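Local coordinates for NanU sialic acid binding protein (Bacteroides fragilis, PDB 4L7T), which binds sialic acid with high affinity as a SusD-family protein of the outer membrane, probably working together with its partner NanO, at residues 387-392 and 462-467; 455-460 and 472-477. All blocks are in the same frame, centred on the assembly; numbering follows the deposited sequence.

R387 and R460, each sharing its nitrogens between acids, lie at the centre of two contacts about 11 Å apart, centre to centre. Both draw on helix 452-463. Interaction 1 takes its C-terminal end and the following turn, which meet the start of helix 388-401; interaction 2 takes residues 455-460 of the same helix, which lie against helix 470-477. The two join directly in a salt bridge, D390 OD1 to R460 NH1 at 2.8 Å, while R460 turns other nitrogens to D473. A 1,2-ethanediol, probably from the crystallisation liquor, is modelled about 4 Å from the F464 side chain. The bound sodium ion is farther off, about 10 Å from the L474 side chain.

Interaction 1: 387-392 and 462-467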
loop_
_atom_site.group_PDB
_atom_site.type_symbol
_atom_site.label_atom_id
_atom_site.label_comp_id
_atom_site.label_asym_id
_atom_site.label_seq_id
_atom_site.Cartn_x
_atom_site.Cartn_y
_atom_site.Cartn_z
ATOM N N ARG A 387 -2.986 7.175 -4.586
ATOM C CA ARG A 387 -3.124 8.650 -4.646
ATOM C C ARG A 387 -2.435 9.238 -5.811
ATOM O O ARG A 387 -1.806 8.511 -6.550
ATOM C CB ARG A 387 -2.671 9.285 -3.390
ATOM C CG ARG A 387 -1.349 9.000 -3.007
ATOM C CD ARG A 387 -1.183 9.493 -1.528
ATOM N NE ARG A 387 0.207 9.187 -0.983
ATOM C CZ ARG A 387 1.298 9.920 -1.203
ATOM N NH1 ARG A 387 1.263 11.025 -2.020
ATOM N NH2 ARG A 387 2.475 9.501 -0.707
ATOM N N TYR A 388 -2.766 10.485 -6.112
ATOM C CA TYR A 388 -2.356 11.055 -7.383
ATOM C C TYR A 388 -0.823 11.033 -7.578
ATOM O O TYR A 388 -0.403 10.835 -8.755
ATOM C CB TYR A 388 -2.890 12.475 -7.559
ATOM C CG TYR A 388 -2.739 13.053 -8.965
ATOM C CD1 TYR A 388 -3.052 12.244 -10.093
ATOM C CD2 TYR A 388 -2.291 14.349 -9.130
ATOM C CE1 TYR A 388 -2.938 12.767 -11.435
ATOM C CE2 TYR A 388 -2.130 14.890 -10.459
ATOM C CZ TYR A 388 -2.476 14.056 -11.564
ATOM O OH TYR A 388 -2.369 14.653 -12.830
ATOM N N ALA A 389 -0.005 11.234 -6.509
ATOM C CA ALA A 389 1.440 11.098 -6.763
ATOM C C ALA A 389 1.807 9.695 -7.319
ATOM O O ALA A 389 2.753 9.586 -8.103
ATOM C CB ALA A 389 2.221 11.456 -5.478
ATOM N N ASP A 390 1.078 8.639 -6.938
ATOM C CA ASP A 390 1.357 7.262 -7.445
ATOM C C ASP A 390 0.996 7.198 -8.942
ATOM O O ASP A 390 1.762 6.654 -9.764
ATOM C CB ASP A 390 0.493 6.358 -6.580
ATOM C CG ASP A 390 0.814 4.869 -6.684
ATOM O OD1 ASP A 390 1.727 4.452 -7.440
ATOM O OD2 ASP A 390 0.092 4.064 -5.997
ATOM N N CYS A 391 -0.134 7.812 -9.357
ATOM C CA CYS A 391 -0.467 7.895 -10.773
ATOM C C CYS A 391 0.720 8.516 -11.553
ATOM O O CYS A 391 1.133 7.959 -12.581
ATOM C CB CYS A 391 -1.724 8.800 -10.946
ATOM S SG CYS A 391 -2.210 9.007 -12.659
ATOM N N LEU A 392 1.221 9.665 -11.041
ATOM C CA LEU A 392 2.275 10.383 -11.734
ATOM C C LEU A 392 3.553 9.515 -11.841
ATOM O O LEU A 392 4.197 9.540 -12.935
ATOM C CB LEU A 392 2.611 11.711 -11.068
ATOM C CG LEU A 392 1.449 12.757 -11.128
ATOM C CD1 LEU A 392 1.826 13.982 -10.270
ATOM C CD2 LEU A 392 1.070 13.120 -12.616
ATOM N N ARG A 462 10.909 7.723 -1.523
ATOM C CA ARG A 462 10.804 8.957 -0.742
ATOM C C ARG A 462 9.324 9.280 -0.566
ATOM O O ARG A 462 8.921 9.798 0.464
ATOM C CB ARG A 462 11.486 10.102 -1.471
ATOM C CG ARG A 462 12.977 9.903 -1.543
ATOM C CD ARG A 462 13.673 11.048 -2.261
ATOM N NE ARG A 462 15.133 10.942 -2.002
ATOM C CZ ARG A 462 16.094 11.512 -2.718
ATOM N NH1 ARG A 462 15.851 12.110 -3.887
ATOM N NH2 ARG A 462 17.381 11.396 -2.342
ATOM N N GLU A 463 8.504 8.980 -1.567
ATOM C CA GLU A 463 7.078 9.406 -1.560
ATOM C C GLU A 463 6.151 8.442 -0.769
ATOM O O GLU A 463 5.141 8.895 -0.181
ATOM C CB GLU A 463 6.604 9.391 -3.047
ATOM C CG GLU A 463 5.191 10.023 -3.361
ATOM C CD GLU A 463 5.072 11.519 -2.939
ATOM O OE1 GLU A 463 6.063 12.292 -2.940
ATOM O OE2 GLU A 463 3.897 11.863 -2.590
ATOM N N PHE A 464 6.522 7.150 -0.699
ATOM C CA PHE A 464 5.574 6.132 -0.199
ATOM C C PHE A 464 6.068 5.288 0.947
ATOM O O PHE A 464 5.570 4.210 1.195
ATOM C CB PHE A 464 5.191 5.207 -1.379
ATOM C CG PHE A 464 4.482 5.917 -2.477
ATOM C CD1 PHE A 464 3.276 6.522 -2.259
ATOM C CD2 PHE A 464 5.074 6.014 -3.714
ATOM C CE1 PHE A 464 2.643 7.212 -3.326
ATOM C CE2 PHE A 464 4.434 6.721 -4.787
ATOM C CZ PHE A 464 3.252 7.280 -4.568
ATOM N N MET A 465 6.927 5.836 1.745
ATOM C CA MET A 465 7.322 5.020 2.946
ATOM C C MET A 465 6.096 4.811 3.781
ATOM O O MET A 465 5.265 5.733 3.990
ATOM C CB MET A 465 8.326 5.809 3.840
ATOM C CG MET A 465 9.610 6.185 3.250
ATOM S SD MET A 465 10.819 6.780 4.555
ATOM C CE MET A 465 10.754 5.499 5.585
ATOM N N PHE A 466 5.971 3.623 4.339
ATOM C CA PHE A 466 4.764 3.250 5.144
ATOM C C PHE A 466 3.445 3.150 4.353
ATOM O O PHE A 466 2.349 3.126 4.946
ATOM C CB PHE A 466 4.606 4.130 6.414
ATOM C CG PHE A 466 5.908 4.459 7.047
ATOM C CD1 PHE A 466 6.674 3.434 7.689
ATOM C CD2 PHE A 466 6.444 5.754 6.946
ATOM C CE1 PHE A 466 7.875 3.725 8.217
ATOM C CE2 PHE A 466 7.640 6.038 7.458
ATOM C CZ PHE A 466 8.382 5.015 8.129
ATOM N N GLU A 467 3.530 3.096 3.015
ATOM C CA GLU A 467 2.376 2.941 2.179
ATOM C C GLU A 467 2.300 1.653 1.395
ATOM O O GLU A 467 1.482 1.528 0.493
ATOM C CB GLU A 467 2.189 4.206 1.284
ATOM C CG GLU A 467 1.797 5.457 2.057
ATOM C CD GLU A 467 1.687 6.657 1.116
ATOM O OE1 GLU A 467 0.645 6.673 0.383
ATOM O OE2 GLU A 467 2.614 7.518 1.147
#
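F464 CE1 lies over one face of the R387 guanidinium, 3.4 Å above the plane and off toward the rim, while carboxylates occupy the edges of the guanidinium. E467 takes the edge bearing NE and NH2 in a side-on, two-pronged salt bridge. R387 NE donates to E467 OE1 at 2.9 Å and NH2 to OE2 at 2.7 Å, each oxygen using its syn lone pair, and the two flat groups are nearly coplanar, 19° apart. R387 NH1 makes the main bond to E463, reaching the anti lone pair of OE2 at 2.8 Å, and NH2 adds a weak one to the same oxygen. Here the planes are turned 54° against each other, although OE2 stays close to the guanidinium plane for the bond from NH1. Over one face of the F464 ring, near the rim, lies E463 CG. A389 C and D390 N lie at the ring edge, and D390 CA comes to 3.4 Å from F464 CZ.

R387 is the N-cap residue of helix 388-401. Its CG lies between the backbone N and carbonyl carbon (chi1 57°), and the chain then runs extended to NE, carrying the charge across to the other helix end. A389 CB packs 3.4 Å from E463 OE2. The carboxylate of D390 belongs to another pairing, with R460.

These buried charges have further partners: E266 also binds R387, R339 and R416 bind E463, and K365 binds E467, a balance that probably keeps the acids ionised. F464 leaves helical geometry after helix 452-463 and opens a type II beta turn to E467, which brings both glutamates round one arginine. The result is a buried salt-bridge network joining a helix N-terminus to a helix-ending turn inside the helical SusD fold.

Interaction 2: 455-460 and 472-477; sequences AILKER and YDLRLL. With EDO (1,2-ethanediol), chain D.
R460 and D473 form the salt bridge that spans helices 452-463 and 470-477, with NE as the main donor. R460 NE lies 2.8 Å from D473 OD2, the N-H pointing at the oxygen with an angle of 154°, while weaker bonds run to OD1 from NE and from NH2, so the bonds are uneven. The carboxylate stands 69° from the guanidinium plane, and NE meets OD2 from above the carboxylate plane. A bend at chi3 turns the guanidinium of R460 across the aspartate.

D473 OD2 also accepts a hydrogen bond of 2.7 Å from O2 of a 1,2-ethanediol, probably a crystallisation additive and doubtful in its detailed placement. A water joins that O2 to L457 O, to which the water donates at 2.8 Å.

Beyond the polar cluster the contact turns apolar. L457 and L477 meet tip to tip, CG to CD1 at 3.8 Å. The L457 and D473 side chains slide past each other in opposite directions, with L457 CD2 against D473 CB, and L457 CD1 reaches L474 CD2 at 4.1 Å.

The two helix segments run nearly antiparallel, 163° between their directions, with axes 10.9 Å apart. Helix 388-401 packs against both, meeting R460 through L394 and L477 through E397, and its D390 is a second acid for R460. Helix 407-418 adjoins helix 452-463, and helix 206-223 covers L476 on helix 470-477.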
loop_
_atom_site.group_PDB
_atom_site.type_symbol
_atom_site.label_atom_id
_atom_site.label_comp_id
_atom_site.label_asym_id
_atom_site.label_seq_id
_atom_site.Cartn_x
_atom_site.Cartn_y
_atom_site.Cartn_z
ATOM N N ALA A 455 15.989 6.525 -10.738
ATOM C CA ALA A 455 15.482 7.797 -10.262
ATOM C C ALA A 455 14.002 7.617 -9.788
ATOM O O ALA A 455 13.630 8.167 -8.773
ATOM C CB ALA A 455 15.540 8.842 -11.362
ATOM N N ILE A 456 13.277 6.839 -10.534
ATOM C CA ILE A 456 11.847 6.561 -10.229
ATOM C C ILE A 456 11.753 5.648 -8.992
ATOM O O ILE A 456 10.893 5.881 -8.142
ATOM C CB ILE A 456 11.122 5.962 -11.415
ATOM C CG1 ILE A 456 11.057 7.034 -12.529
ATOM C CG2 ILE A 456 9.630 5.509 -11.050
ATOM C CD1 ILE A 456 10.672 6.525 -13.932
ATOM N N LEU A 457 12.569 4.596 -8.903
ATOM C CA LEU A 457 12.572 3.819 -7.620
ATOM C C LEU A 457 12.827 4.729 -6.410
ATOM O O LEU A 457 12.216 4.627 -5.342
ATOM C CB LEU A 457 13.624 2.657 -7.607
ATOM C CG LEU A 457 13.321 1.421 -8.374
ATOM C CD1 LEU A 457 14.530 0.498 -8.336
ATOM C CD2 LEU A 457 12.109 0.727 -7.673
ATOM N N LYS A 458 13.821 5.612 -6.561
ATOM C CA LYS A 458 14.220 6.539 -5.521
ATOM C C LYS A 458 13.044 7.459 -5.180
ATOM O O LYS A 458 12.767 7.688 -4.014
ATOM C CB LYS A 458 15.488 7.340 -5.985
ATOM C CG LYS A 458 15.736 8.478 -5.007
ATOM C CD LYS A 458 17.116 9.197 -5.400
ATOM C CE LYS A 458 16.947 10.067 -6.671
ATOM N NZ LYS A 458 18.291 10.351 -7.211
ATOM N N GLU A 459 12.343 7.957 -6.201
ATOM C CA GLU A 459 11.283 8.905 -5.958
ATOM C C GLU A 459 10.118 8.180 -5.228
ATOM O O GLU A 459 9.502 8.744 -4.313
ATOM C CB GLU A 459 10.747 9.503 -7.255
ATOM C CG GLU A 459 9.952 10.842 -6.925
ATOM C CD GLU A 459 10.819 11.895 -6.280
ATOM O OE1 GLU A 459 12.057 11.951 -6.638
ATOM O OE2 GLU A 459 10.333 12.718 -5.512
ATOM N N ARG A 460 9.872 6.938 -5.605
ATOM C CA ARG A 460 8.808 6.142 -4.938
ATOM C C ARG A 460 9.185 5.801 -3.517
ATOM O O ARG A 460 8.315 5.699 -2.686
ATOM C CB ARG A 460 8.494 4.913 -5.788
ATOM C CG ARG A 460 7.808 5.248 -7.147
ATOM C CD ARG A 460 7.320 3.992 -7.914
ATOM N NE ARG A 460 6.276 3.209 -7.205
ATOM C CZ ARG A 460 4.956 3.474 -7.274
ATOM N NH1 ARG A 460 4.509 4.458 -8.045
ATOM N NH2 ARG A 460 4.035 2.688 -6.662
ATOM N N TYR A 472 6.844 -4.304 -3.588
ATOM C CA TYR A 472 6.271 -4.535 -4.923
ATOM C C TYR A 472 6.996 -3.690 -6.039
ATOM O O TYR A 472 6.992 -4.181 -7.196
ATOM C CB TYR A 472 4.785 -4.147 -4.887
ATOM C CG TYR A 472 3.857 -5.151 -4.272
ATOM C CD1 TYR A 472 4.043 -6.513 -4.439
ATOM C CD2 TYR A 472 2.722 -4.688 -3.543
ATOM C CE1 TYR A 472 3.064 -7.412 -3.950
ATOM C CE2 TYR A 472 1.737 -5.586 -3.042
ATOM C CZ TYR A 472 1.922 -6.940 -3.312
ATOM O OH TYR A 472 0.990 -7.824 -2.858
ATOM N N ASP A 473 7.587 -2.544 -5.695
ATOM C CA ASP A 473 8.290 -1.689 -6.695
ATOM C C ASP A 473 9.576 -2.435 -7.155
ATOM O O ASP A 473 9.833 -2.521 -8.371
ATOM C CB ASP A 473 8.662 -0.360 -6.132
ATOM C CG ASP A 473 7.419 0.594 -5.938
ATOM O OD1 ASP A 473 6.316 0.312 -6.445
ATOM O OD2 ASP A 473 7.602 1.635 -5.292
ATOM N N LEU A 474 10.289 -3.013 -6.197
ATOM C CA LEU A 474 11.477 -3.823 -6.543
ATOM C C LEU A 474 11.058 -5.036 -7.306
ATOM O O LEU A 474 11.699 -5.335 -8.313
ATOM C CB LEU A 474 12.310 -4.232 -5.304
ATOM C CG LEU A 474 12.862 -3.025 -4.544
ATOM C CD1 LEU A 474 13.540 -3.433 -3.246
ATOM C CD2 LEU A 474 13.949 -2.275 -5.370
ATOM N N ARG A 475 10.029 -5.728 -6.848
ATOM C CA ARG A 475 9.591 -6.963 -7.527
ATOM C C ARG A 475 9.179 -6.700 -8.963
ATOM O O ARG A 475 9.432 -7.534 -9.828
ATOM C CB ARG A 475 8.367 -7.609 -6.827
ATOM C CG ARG A 475 8.778 -8.322 -5.541
ATOM C CD ARG A 475 9.114 -9.832 -5.731
ATOM N NE ARG A 475 7.945 -10.606 -6.077
ATOM C CZ ARG A 475 7.704 -11.300 -7.172
ATOM N NH1 ARG A 475 8.553 -11.324 -8.192
ATOM N NH2 ARG A 475 6.557 -11.938 -7.270
ATOM N N LEU A 476 8.497 -5.581 -9.229
ATOM C CA LEU A 476 8.073 -5.343 -10.617
ATOM C C LEU A 476 9.337 -5.272 -11.525
ATOM O O LEU A 476 9.372 -5.783 -12.640
ATOM C CB LEU A 476 7.243 -4.024 -10.681
ATOM C CG LEU A 476 7.133 -3.443 -12.107
ATOM C CD1 LEU A 476 6.169 -4.297 -12.850
ATOM C CD2 LEU A 476 6.614 -1.971 -11.974
ATOM N N LEU A 477 10.374 -4.610 -11.041
ATOM C CA LEU A 477 11.545 -4.377 -11.915
ATOM C C LEU A 477 12.364 -5.629 -12.143
ATOM O O LEU A 477 12.985 -5.760 -13.218
ATOM C CB LEU A 477 12.368 -3.227 -11.451
ATOM C CG LEU A 477 11.627 -1.881 -11.713
ATOM C CD1 LEU A 477 12.509 -0.736 -11.386
ATOM C CD2 LEU A 477 11.108 -1.704 -13.106
HETATM C C1 EDO D . 8.565 2.953 -0.268
HETATM O O1 EDO D . 9.407 3.814 0.628
HETATM C C2 EDO D . 8.095 3.137 -1.738
HETATM O O2 EDO D . 8.581 2.425 -2.958
HETATM O O HOH W 1 10.907 2.248 -4.502
#